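Xylosidase (Xanthomonas axonopodis pv. citri, PDB 6XN2) probably hydrolyses xylan-derived oligosaccharides as a family 43 glycoside hydrolase, with xylose units held in its pocket and a calcium ion bound nearby. Local coordinates at residues H262-R267 and Q316-F321; A37-L42 and L320-S325; G258-Q263 and Y269-T274. All coordinates share one frame; numbering follows the deposited sequence.

Interaction 1: H262-R267 and Q316-F321; sequences HQHAGR and QQWYLF
Trp318 reaches out from strand 317-324 and sets its indole against two histidines and a backbone carbonyl of strand 257-264: His262 over one face, Gln263 O and His264 obliquely. The two strands are not hydrogen-bonded neighbours: the axes of 262-264 and 317-321 come no closer than 11.3 Å and run nearly antiparallel, so the space between them has to be bridged by side chains. The indole does this at two places, its benzo end and its NE1. On the benzo side, CH2 of Trp318 approaches CD2 of His262 at 3.6 Å; the imidazole and the six-membered ring have centroids 4.8 Å apart and planes inclined at 50°, too steep for a stack and too shallow for an edge-to-face pair. The same Trp318 CH2 lies 3.5 Å from O of Gln263, a van der Waals contact. At the pyrrole side, NE1 of Trp318 comes to 3.8 Å from ND1 of His264, whose ring stands almost perpendicular to the indole (88°).

The torsions explain the reach. Trp318 has CG opposite its carbonyl carbon (chi1 -76°), which throws the indole across the gap, while His264, with CG opposite its backbone nitrogen, brings its ring round to the NE1 end. The polar ends of the histidines are used elsewhere: NE2 of His262 is hydrogen-bonded to NE2 of His344, and ND1 of His264 to a di(hydroxyethyl)ether molecule, probably from the crystallisation liquor. His344 stacks on His264 and meets Trp318 edge-to-face, so it completes the group.

As a worked example of packing between sheets, this is an aromatic cluster, joining the outermost strand of one sheet, where it enters the type I' turn His264-Arg267 of its hairpin, to the middle strand of the sheet of strands 310-314, 317-324 and 336-342 in the family 43 beta-propeller.

Interaction 2: A37-L42 and L320-S325; sequences AISAPL and LFYHDS
The loop that leads from helix 29-36 to strand 47-56 packs here against the middle strand of a three-stranded antiparallel sheet, and a pair of hydroxyls marks the meeting point. OH of Tyr322 lies 2.7 Å from OG of Ser39, and the two hydroxyls are hydrogen-bonded. The serine oxygen arrives at the rim of the phenol, near the ring plane, and CB of Ser39 follows it to 3.2 Å from Tyr322 OH.

Tyr322 carries CG between its backbone nitrogen and carbonyl carbon (chi1 61°), a setting that stands the ring up from the strand toward the loop. A water in the plane of that ring adds a second link: it lies 2.8 Å from Tyr322 OH and accepts from the backbone N of Ser39 at 3.2 Å. One phenol oxygen thus holds both the side chain and, through the water, the main chain of the same loop residue. Ser39 OG is also hydrogen-bonded to the backbone O of Met339, so it touches two strands of the sheet at once. CG1 of Ile38 touches the phenol oxygen Tyr322 OH obliquely at 3.7 Å.

Farther along the loop, CD1 of Leu42 approaches CD2 of Phe321 obliquely at 4.4 Å, a loose apolar contact; both side chains also touch Met339. Backbone bonds from Ile38 to Pro355 and from Leu42 to Ile337 hold the loop on either side of Ser39.

What the contact illustrates is the tying of an N-terminal connecting segment to the sheet of strands 310-314, 317-324 and 336-342 by a tyrosine-serine hydroxyl pair with a bridging water, within the family 43 beta-propeller.

Interaction 3: G258-Q263 and Y269-T274; sequences GPWVHQ and YLSYST
Strands 257-264 and 267-273 form a beta hairpin at the edge of a larger mixed sheet, and its backbone ladder shows how an antiparallel pair settles its own donors and acceptors. Two hydrogen-bonded pairs lie within these segments. In the first, N of Trp260 gives to O of Ser271 at 2.8 Å, a bent bond, while N of Ser271 returns to O of Trp260 over the same length and almost straight (172°). In the second, N of Tyr269 reaches O of His262 at 2.8 Å, and N of His262 gives to O of Tyr269. Val261 and Leu270 form the non-hydrogen-bonded pair between them and meet through CG2 of Val261 and CD1 of Leu270.

On the face bearing Trp260, His262, Tyr269 and Ser271, a water links three polar atoms: it donates to Tyr269 O and is hydrogen-bonded to His262 ND1 and Ser271 OG. Partners beyond the hairpin serve the other ends: His262 NE2 is hydrogen-bonded to His344 NE2, Trp260 NE1 gives to Ile311 O, Ser271 OG also pairs with His309 NE2, and Tyr269 OH is bonded to Gly348 O. The His262 and Tyr269 rings are near parallel (13°) but slid apart, so the overlap falls on the tyrosine's methylene: CB of Tyr269 sits over the imidazole face in a CH-pi contact, 3.3 Å from CE1 of His262.

Overall arrangement
Two strands tie the three contacts together. Interactions 1 and 3 share His262 and Gln263 on strand 257-264, with centres about 11 Å apart: His262 faces Tyr269 within its own hairpin and Trp318 across the gap. They also touch directly, O of His264 lying 3.4 Å from CE1 of Tyr269. Interactions 1 and 2 use overlapping parts of strand 317-324, sharing Leu320 and Phe321, their centres about 18 Å apart. Interaction 3 comes nearest the ligand: between nearest atoms, Gly258 is about 6 Å from bound xylopyranose and about 5 Å from calcium; Glu257, just before it, lines the sugar pocket. His323, on the strand of interaction 2, touches the pocket residues His308 and Arg335.

Interaction 1: H262-R267 and Q316-F321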
loop_
_atom_site.group_PDB
_atom_site.type_symbol
_atom_site.label_atom_id
_atom_site.label_comp_id
_atom_site.label_asym_id
_atom_site.label_seq_id
_atom_site.Cartn_x
_atom_site.Cartn_y
_atom_site.Cartn_z
ATOM N N HIS A 262 -2.583 -8.979 -5.802
ATOM C CA HIS A 262 -1.721 -9.713 -6.713
ATOM C C HIS A 262 -2.442 -10.962 -7.226
ATOM O O HIS A 262 -3.395 -11.457 -6.607
ATOM C CB HIS A 262 -0.377 -10.065 -6.045
ATOM C CG HIS A 262 -0.447 -11.200 -5.069
ATOM N ND1 HIS A 262 -0.707 -11.019 -3.727
ATOM C CD2 HIS A 262 -0.254 -12.530 -5.239
ATOM C CE1 HIS A 262 -0.689 -12.191 -3.116
ATOM N NE2 HIS A 262 -0.421 -13.125 -4.011
ATOM N N GLN A 263 -1.986 -11.462 -8.356
ATOM C CA GLN A 263 -2.548 -12.633 -8.952
ATOM C C GLN A 263 -1.655 -13.838 -8.756
ATOM O O GLN A 263 -0.490 -13.767 -8.929
ATOM C CB GLN A 263 -2.765 -12.431 -10.449
ATOM C CG GLN A 263 -3.937 -11.571 -10.812
ATOM C CD GLN A 263 -4.159 -11.478 -12.296
ATOM O OE1 GLN A 263 -3.515 -10.753 -12.958
ATOM N NE2 GLN A 263 -5.088 -12.234 -12.794
ATOM N N HIS A 264 -2.265 -14.951 -8.426
ATOM C CA HIS A 264 -1.563 -16.173 -8.245
ATOM C C HIS A 264 -2.523 -17.311 -8.352
ATOM O O HIS A 264 -3.593 -17.249 -7.811
ATOM C CB HIS A 264 -0.912 -16.207 -6.885
ATOM C CG HIS A 264 -0.317 -17.521 -6.550
ATOM N ND1 HIS A 264 0.848 -17.960 -7.113
ATOM C CD2 HIS A 264 -0.756 -18.514 -5.761
ATOM C CE1 HIS A 264 1.126 -19.153 -6.651
ATOM N NE2 HIS A 264 0.167 -19.514 -5.831
ATOM N N ALA A 265 -2.139 -18.334 -9.095
ATOM C CA ALA A 265 -2.928 -19.522 -9.252
ATOM C C ALA A 265 -4.370 -19.309 -9.636
ATOM O O ALA A 265 -5.233 -19.971 -9.136
ATOM C CB ALA A 265 -2.843 -20.368 -8.005
ATOM N N GLY A 266 -4.620 -18.394 -10.541
ATOM C CA GLY A 266 -5.952 -18.148 -11.011
ATOM C C GLY A 266 -6.884 -17.452 -10.070
ATOM O O GLY A 266 -8.048 -17.466 -10.280
ATOM N N ARG A 267 -6.331 -16.880 -9.021
ATOM C CA ARG A 267 -7.170 -16.157 -8.057
ATOM C C ARG A 267 -6.550 -14.794 -7.796
ATOM O O ARG A 267 -5.383 -14.605 -8.078
ATOM C CB ARG A 267 -7.253 -16.950 -6.760
ATOM C CG ARG A 267 -8.366 -17.978 -6.763
ATOM C CD ARG A 267 -9.234 -17.821 -5.542
ATOM N NE ARG A 267 -10.457 -18.519 -5.858
ATOM C CZ ARG A 267 -11.608 -18.346 -5.241
ATOM N NH1 ARG A 267 -11.714 -17.501 -4.230
ATOM N NH2 ARG A 267 -12.655 -19.046 -5.626
ATOM N N GLN A 316 12.569 -16.285 -9.059
ATOM C CA GLN A 316 12.165 -17.510 -8.376
ATOM C C GLN A 316 11.468 -17.336 -7.038
ATOM O O GLN A 316 11.238 -18.298 -6.338
ATOM C CB GLN A 316 13.393 -18.385 -8.156
ATOM C CG GLN A 316 14.009 -18.848 -9.465
ATOM C CD GLN A 316 15.305 -19.604 -9.322
ATOM O OE1 GLN A 316 16.364 -19.042 -9.344
ATOM N NE2 GLN A 316 15.204 -20.888 -9.209
ATOM N N GLN A 317 11.046 -16.137 -6.717
ATOM C CA GLN A 317 10.557 -15.897 -5.359
ATOM C C GLN A 317 9.493 -14.806 -5.260
ATOM O O GLN A 317 9.657 -13.723 -5.824
ATOM C CB GLN A 317 11.736 -15.530 -4.456
ATOM C CG GLN A 317 11.373 -15.328 -3.004
ATOM C CD GLN A 317 10.883 -16.601 -2.361
ATOM O OE1 GLN A 317 11.576 -17.619 -2.373
ATOM N NE2 GLN A 317 9.676 -16.559 -1.804
ATOM N N TRP A 318 8.403 -15.093 -4.547
ATOM C CA TRP A 318 7.483 -14.039 -4.111
ATOM C C TRP A 318 8.061 -13.363 -2.883
ATOM O O TRP A 318 8.620 -14.025 -2.007
ATOM C CB TRP A 318 6.095 -14.582 -3.768
ATOM C CG TRP A 318 5.228 -14.927 -4.920
ATOM C CD1 TRP A 318 5.056 -16.161 -5.468
ATOM C CD2 TRP A 318 4.369 -14.040 -5.649
ATOM N NE1 TRP A 318 4.159 -16.098 -6.500
ATOM C CE2 TRP A 318 3.720 -14.808 -6.633
ATOM C CE3 TRP A 318 4.089 -12.671 -5.567
ATOM C CZ2 TRP A 318 2.812 -14.254 -7.537
ATOM C CZ3 TRP A 318 3.189 -12.122 -6.468
ATOM C CH2 TRP A 318 2.559 -12.914 -7.434
ATOM N N TYR A 319 7.858 -12.079 -2.768
ATOM C CA TYR A 319 8.308 -11.392 -1.603
ATOM C C TYR A 319 7.246 -10.524 -1.004
ATOM O O TYR A 319 6.410 -10.044 -1.687
ATOM C CB TYR A 319 9.453 -10.460 -1.940
ATOM C CG TYR A 319 10.690 -11.097 -2.421
ATOM C CD1 TYR A 319 11.649 -11.522 -1.554
ATOM C CD2 TYR A 319 10.912 -11.246 -3.745
ATOM C CE1 TYR A 319 12.798 -12.093 -2.000
ATOM C CE2 TYR A 319 12.055 -11.827 -4.213
ATOM C CZ TYR A 319 12.993 -12.255 -3.334
ATOM O OH TYR A 319 14.110 -12.812 -3.814
ATOM N N LEU A 320 7.291 -10.413 0.310
ATOM C CA LEU A 320 6.524 -9.424 1.043
ATOM C C LEU A 320 7.432 -8.227 1.300
ATOM O O LEU A 320 8.516 -8.372 1.873
ATOM C CB LEU A 320 6.001 -9.988 2.372
ATOM C CG LEU A 320 5.310 -8.941 3.256
ATOM C CD1 LEU A 320 3.997 -8.546 2.623
ATOM C CD2 LEU A 320 5.101 -9.395 4.702
ATOM N N PHE A 321 7.010 -7.055 0.847
ATOM C CA PHE A 321 7.699 -5.820 1.196
ATOM C C PHE A 321 6.879 -5.117 2.255
ATOM O O PHE A 321 5.667 -5.004 2.123
ATOM C CB PHE A 321 7.887 -4.926 -0.026
ATOM C CG PHE A 321 8.857 -5.472 -1.023
ATOM C CD1 PHE A 321 8.486 -6.496 -1.878
ATOM C CD2 PHE A 321 10.145 -4.966 -1.103
ATOM C CE1 PHE A 321 9.386 -7.006 -2.805
ATOM C CE2 PHE A 321 11.046 -5.472 -2.028
ATOM C CZ PHE A 321 10.659 -6.494 -2.874
#

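Interaction 2: A37-L42 and L320-S325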
loop_
_atom_site.group_PDB
_atom_site.type_symbol
_atom_site.label_atom_id
_atom_site.label_comp_id
_atom_site.label_asym_id
_atom_site.label_seq_id
_atom_site.Cartn_x
_atom_site.Cartn_y
_atom_site.Cartn_z
ATOM N N ALA A 37 14.700 -9.391 14.485
ATOM C CA ALA A 37 14.087 -8.989 13.219
ATOM C C ALA A 37 14.553 -9.883 12.067
ATOM O O ALA A 37 15.743 -10.184 11.942
ATOM C CB ALA A 37 14.403 -7.526 12.915
ATOM N N ILE A 38 13.616 -10.324 11.253
ATOM C CA ILE A 38 13.930 -11.168 10.129
ATOM C C ILE A 38 14.391 -10.407 8.913
ATOM O O ILE A 38 14.825 -10.974 7.978
ATOM C CB ILE A 38 12.778 -12.070 9.747
ATOM C CG1 ILE A 38 11.734 -11.311 8.982
ATOM C CG2 ILE A 38 12.188 -12.681 10.963
ATOM C CD1 ILE A 38 10.583 -12.164 8.568
ATOM N N SER A 39 14.266 -9.106 8.948
ATOM C CA SER A 39 14.717 -8.303 7.865
ATOM C C SER A 39 15.431 -7.109 8.369
ATOM O O SER A 39 15.125 -6.582 9.373
ATOM C CB SER A 39 13.589 -7.798 6.989
ATOM O OG SER A 39 12.698 -8.769 6.608
ATOM N N ALA A 40 16.434 -6.711 7.637
ATOM C CA ALA A 40 17.127 -5.503 7.916
ATOM C C ALA A 40 16.579 -4.450 6.984
ATOM O O ALA A 40 16.078 -4.745 5.950
ATOM C CB ALA A 40 18.589 -5.685 7.659
ATOM N N PRO A 41 16.650 -3.206 7.378
ATOM C CA PRO A 41 16.217 -2.114 6.540
ATOM C C PRO A 41 16.926 -2.162 5.192
ATOM O O PRO A 41 18.115 -2.252 5.142
ATOM C CB PRO A 41 16.679 -0.909 7.298
ATOM C CG PRO A 41 16.907 -1.346 8.667
ATOM C CD PRO A 41 17.273 -2.751 8.608
ATOM N N LEU A 42 16.183 -2.119 4.112
ATOM C CA LEU A 42 16.771 -2.189 2.804
ATOM C C LEU A 42 17.595 -0.986 2.533
ATOM O O LEU A 42 18.503 -1.013 1.762
ATOM C CB LEU A 42 15.686 -2.283 1.747
ATOM C CG LEU A 42 14.948 -3.580 1.759
ATOM C CD1 LEU A 42 13.756 -3.528 0.853
ATOM C CD2 LEU A 42 15.873 -4.697 1.362
ATOM N N LEU A 320 7.291 -10.413 0.310
ATOM C CA LEU A 320 6.524 -9.424 1.043
ATOM C C LEU A 320 7.432 -8.227 1.300
ATOM O O LEU A 320 8.516 -8.372 1.873
ATOM C CB LEU A 320 6.001 -9.988 2.372
ATOM C CG LEU A 320 5.310 -8.941 3.256
ATOM C CD1 LEU A 320 3.997 -8.546 2.623
ATOM C CD2 LEU A 320 5.101 -9.395 4.702
ATOM N N PHE A 321 7.010 -7.055 0.847
ATOM C CA PHE A 321 7.699 -5.820 1.196
ATOM C C PHE A 321 6.879 -5.117 2.255
ATOM O O PHE A 321 5.667 -5.004 2.123
ATOM C CB PHE A 321 7.887 -4.926 -0.026
ATOM C CG PHE A 321 8.857 -5.472 -1.023
ATOM C CD1 PHE A 321 8.486 -6.496 -1.878
ATOM C CD2 PHE A 321 10.145 -4.966 -1.103
ATOM C CE1 PHE A 321 9.386 -7.006 -2.805
ATOM C CE2 PHE A 321 11.046 -5.472 -2.028
ATOM C CZ PHE A 321 10.659 -6.494 -2.874
ATOM N N TYR A 322 7.526 -4.661 3.316
ATOM C CA TYR A 322 6.791 -4.049 4.408
ATOM C C TYR A 322 7.675 -3.005 5.050
ATOM O O TYR A 322 8.746 -2.695 4.518
ATOM C CB TYR A 322 6.336 -5.106 5.421
ATOM C CG TYR A 322 7.458 -5.877 6.088
ATOM C CD1 TYR A 322 8.155 -6.870 5.400
ATOM C CD2 TYR A 322 7.802 -5.632 7.420
ATOM C CE1 TYR A 322 9.183 -7.575 6.007
ATOM C CE2 TYR A 322 8.829 -6.335 8.039
ATOM C CZ TYR A 322 9.512 -7.308 7.327
ATOM O OH TYR A 322 10.531 -8.011 7.934
ATOM N N HIS A 323 7.238 -2.445 6.172
ATOM C CA HIS A 323 8.092 -1.513 6.901
ATOM C C HIS A 323 7.913 -1.629 8.412
ATOM O O HIS A 323 6.943 -2.218 8.898
ATOM C CB HIS A 323 7.844 -0.063 6.437
ATOM C CG HIS A 323 6.522 0.514 6.861
ATOM N ND1 HIS A 323 5.596 0.993 5.957
ATOM C CD2 HIS A 323 5.987 0.718 8.089
ATOM C CE1 HIS A 323 4.543 1.452 6.612
ATOM N NE2 HIS A 323 4.751 1.288 7.906
ATOM N N ASP A 324 8.863 -1.084 9.160
ATOM C CA ASP A 324 8.645 -0.872 10.585
ATOM C C ASP A 324 9.457 0.319 11.072
ATOM O O ASP A 324 10.111 1.008 10.280
ATOM C CB ASP A 324 8.960 -2.137 11.404
ATOM C CG ASP A 324 10.445 -2.531 11.403
ATOM O OD1 ASP A 324 11.342 -1.691 11.176
ATOM O OD2 ASP A 324 10.709 -3.722 11.671
ATOM N N SER A 325 9.420 0.552 12.375
ATOM C CA SER A 325 10.039 1.739 12.943
ATOM C C SER A 325 11.254 1.414 13.805
ATOM O O SER A 325 11.612 2.191 14.687
ATOM C CB SER A 325 9.006 2.511 13.769
ATOM O OG SER A 325 7.996 3.055 12.938
HETATM O O HOH W 1 11.825 -7.509 10.343
#

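Interaction 3: G258-Q263 and Y269-T274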
loop_
_atom_site.group_PDB
_atom_site.type_symbol
_atom_site.label_atom_id
_atom_site.label_comp_id
_atom_site.label_asym_id
_atom_site.label_seq_id
_atom_site.Cartn_x
_atom_site.Cartn_y
_atom_site.Cartn_z
ATOM N N GLY A 258 -4.268 0.870 2.898
ATOM C CA GLY A 258 -3.236 0.246 2.079
ATOM C C GLY A 258 -3.549 -1.052 1.350
ATOM O O GLY A 258 -2.832 -2.045 1.537
ATOM N N PRO A 259 -4.544 -1.061 0.481
ATOM C CA PRO A 259 -4.849 -2.275 -0.246
ATOM C C PRO A 259 -3.782 -2.652 -1.247
ATOM O O PRO A 259 -3.086 -1.847 -1.718
ATOM C CB PRO A 259 -6.119 -1.922 -0.997
ATOM C CG PRO A 259 -6.077 -0.488 -1.155
ATOM C CD PRO A 259 -5.334 0.067 0.006
ATOM N N TRP A 260 -3.665 -3.924 -1.517
ATOM C CA TRP A 260 -2.746 -4.414 -2.537
ATOM C C TRP A 260 -3.374 -5.651 -3.124
ATOM O O TRP A 260 -3.979 -6.437 -2.398
ATOM C CB TRP A 260 -1.361 -4.725 -1.954
ATOM C CG TRP A 260 -0.358 -5.228 -2.978
ATOM C CD1 TRP A 260 -0.150 -6.531 -3.352
ATOM C CD2 TRP A 260 0.563 -4.438 -3.752
ATOM N NE1 TRP A 260 0.840 -6.595 -4.305
ATOM C CE2 TRP A 260 1.294 -5.328 -4.571
ATOM C CE3 TRP A 260 0.848 -3.068 -3.826
ATOM C CZ2 TRP A 260 2.288 -4.892 -5.452
ATOM C CZ3 TRP A 260 1.827 -2.635 -4.704
ATOM C CH2 TRP A 260 2.541 -3.545 -5.504
ATOM N N VAL A 261 -3.253 -5.821 -4.438
ATOM C CA VAL A 261 -3.796 -7.013 -5.075
ATOM C C VAL A 261 -2.730 -7.668 -5.938
ATOM O O VAL A 261 -2.034 -6.998 -6.697
ATOM C CB VAL A 261 -5.047 -6.699 -5.932
ATOM C CG1 VAL A 261 -5.562 -7.960 -6.628
ATOM C CG2 VAL A 261 -6.153 -6.107 -5.061
ATOM N N HIS A 262 -2.583 -8.979 -5.802
ATOM C CA HIS A 262 -1.721 -9.713 -6.713
ATOM C C HIS A 262 -2.442 -10.962 -7.226
ATOM O O HIS A 262 -3.395 -11.457 -6.607
ATOM C CB HIS A 262 -0.377 -10.065 -6.045
ATOM C CG HIS A 262 -0.447 -11.200 -5.069
ATOM N ND1 HIS A 262 -0.707 -11.019 -3.727
ATOM C CD2 HIS A 262 -0.254 -12.530 -5.239
ATOM C CE1 HIS A 262 -0.689 -12.191 -3.116
ATOM N NE2 HIS A 262 -0.421 -13.125 -4.011
ATOM N N GLN A 263 -1.986 -11.462 -8.356
ATOM C CA GLN A 263 -2.548 -12.633 -8.952
ATOM C C GLN A 263 -1.655 -13.838 -8.756
ATOM O O GLN A 263 -0.490 -13.767 -8.929
ATOM C CB GLN A 263 -2.765 -12.431 -10.449
ATOM C CG GLN A 263 -3.937 -11.571 -10.812
ATOM C CD GLN A 263 -4.159 -11.478 -12.296
ATOM O OE1 GLN A 263 -3.515 -10.753 -12.958
ATOM N NE2 GLN A 263 -5.088 -12.234 -12.794
ATOM N N TYR A 269 -5.646 -12.005 -4.973
ATOM C CA TYR A 269 -5.378 -11.886 -3.548
ATOM C C TYR A 269 -5.417 -10.422 -3.148
ATOM O O TYR A 269 -4.567 -9.648 -3.576
ATOM C CB TYR A 269 -4.005 -12.473 -3.189
ATOM C CG TYR A 269 -3.882 -13.977 -3.288
ATOM C CD1 TYR A 269 -3.854 -14.615 -4.523
ATOM C CD2 TYR A 269 -3.748 -14.757 -2.144
ATOM C CE1 TYR A 269 -3.729 -15.994 -4.615
ATOM C CE2 TYR A 269 -3.620 -16.133 -2.226
ATOM C CZ TYR A 269 -3.612 -16.747 -3.461
ATOM O OH TYR A 269 -3.486 -18.117 -3.549
ATOM N N LEU A 270 -6.415 -10.040 -2.362
ATOM C CA LEU A 270 -6.470 -8.700 -1.794
ATOM C C LEU A 270 -5.852 -8.726 -0.409
ATOM O O LEU A 270 -6.310 -9.468 0.448
ATOM C CB LEU A 270 -7.915 -8.196 -1.706
ATOM C CG LEU A 270 -8.092 -6.920 -0.885
ATOM C CD1 LEU A 270 -7.444 -5.760 -1.631
ATOM C CD2 LEU A 270 -9.562 -6.646 -0.619
ATOM N N SER A 271 -4.813 -7.925 -0.187
ATOM C CA SER A 271 -4.220 -7.824 1.143
ATOM C C SER A 271 -4.216 -6.365 1.589
ATOM O O SER A 271 -4.252 -5.454 0.760
ATOM C CB SER A 271 -2.808 -8.432 1.169
ATOM O OG SER A 271 -1.993 -7.966 0.098
ATOM N N TYR A 272 -4.239 -6.160 2.892
ATOM C CA TYR A 272 -4.389 -4.860 3.463
ATOM C C TYR A 272 -4.056 -4.764 4.937
ATOM O O TYR A 272 -3.972 -5.729 5.601
ATOM C CB TYR A 272 -5.865 -4.487 3.355
ATOM C CG TYR A 272 -6.791 -5.497 3.954
ATOM C CD1 TYR A 272 -7.152 -5.432 5.274
ATOM C CD2 TYR A 272 -7.290 -6.502 3.218
ATOM C CE1 TYR A 272 -7.976 -6.340 5.832
ATOM C CE2 TYR A 272 -8.123 -7.424 3.763
ATOM C CZ TYR A 272 -8.467 -7.335 5.084
ATOM O OH TYR A 272 -9.289 -8.239 5.623
ATOM N N SER A 273 -3.937 -3.557 5.429
ATOM C CA SER A 273 -3.653 -3.315 6.812
ATOM C C SER A 273 -4.945 -3.217 7.600
ATOM O O SER A 273 -5.900 -2.742 7.097
ATOM C CB SER A 273 -2.890 -2.039 6.933
ATOM O OG SER A 273 -2.924 -1.534 8.222
ATOM N N THR A 274 -4.941 -3.697 8.822
ATOM C CA THR A 274 -6.096 -3.630 9.692
ATOM C C THR A 274 -6.014 -2.488 10.671
ATOM O O THR A 274 -6.825 -2.324 11.522
ATOM C CB THR A 274 -6.327 -4.895 10.476
ATOM O OG1 THR A 274 -5.231 -5.109 11.333
ATOM C CG2 THR A 274 -6.527 -6.050 9.573
HETATM O O HOH W 2 -2.169 -9.065 -2.336
#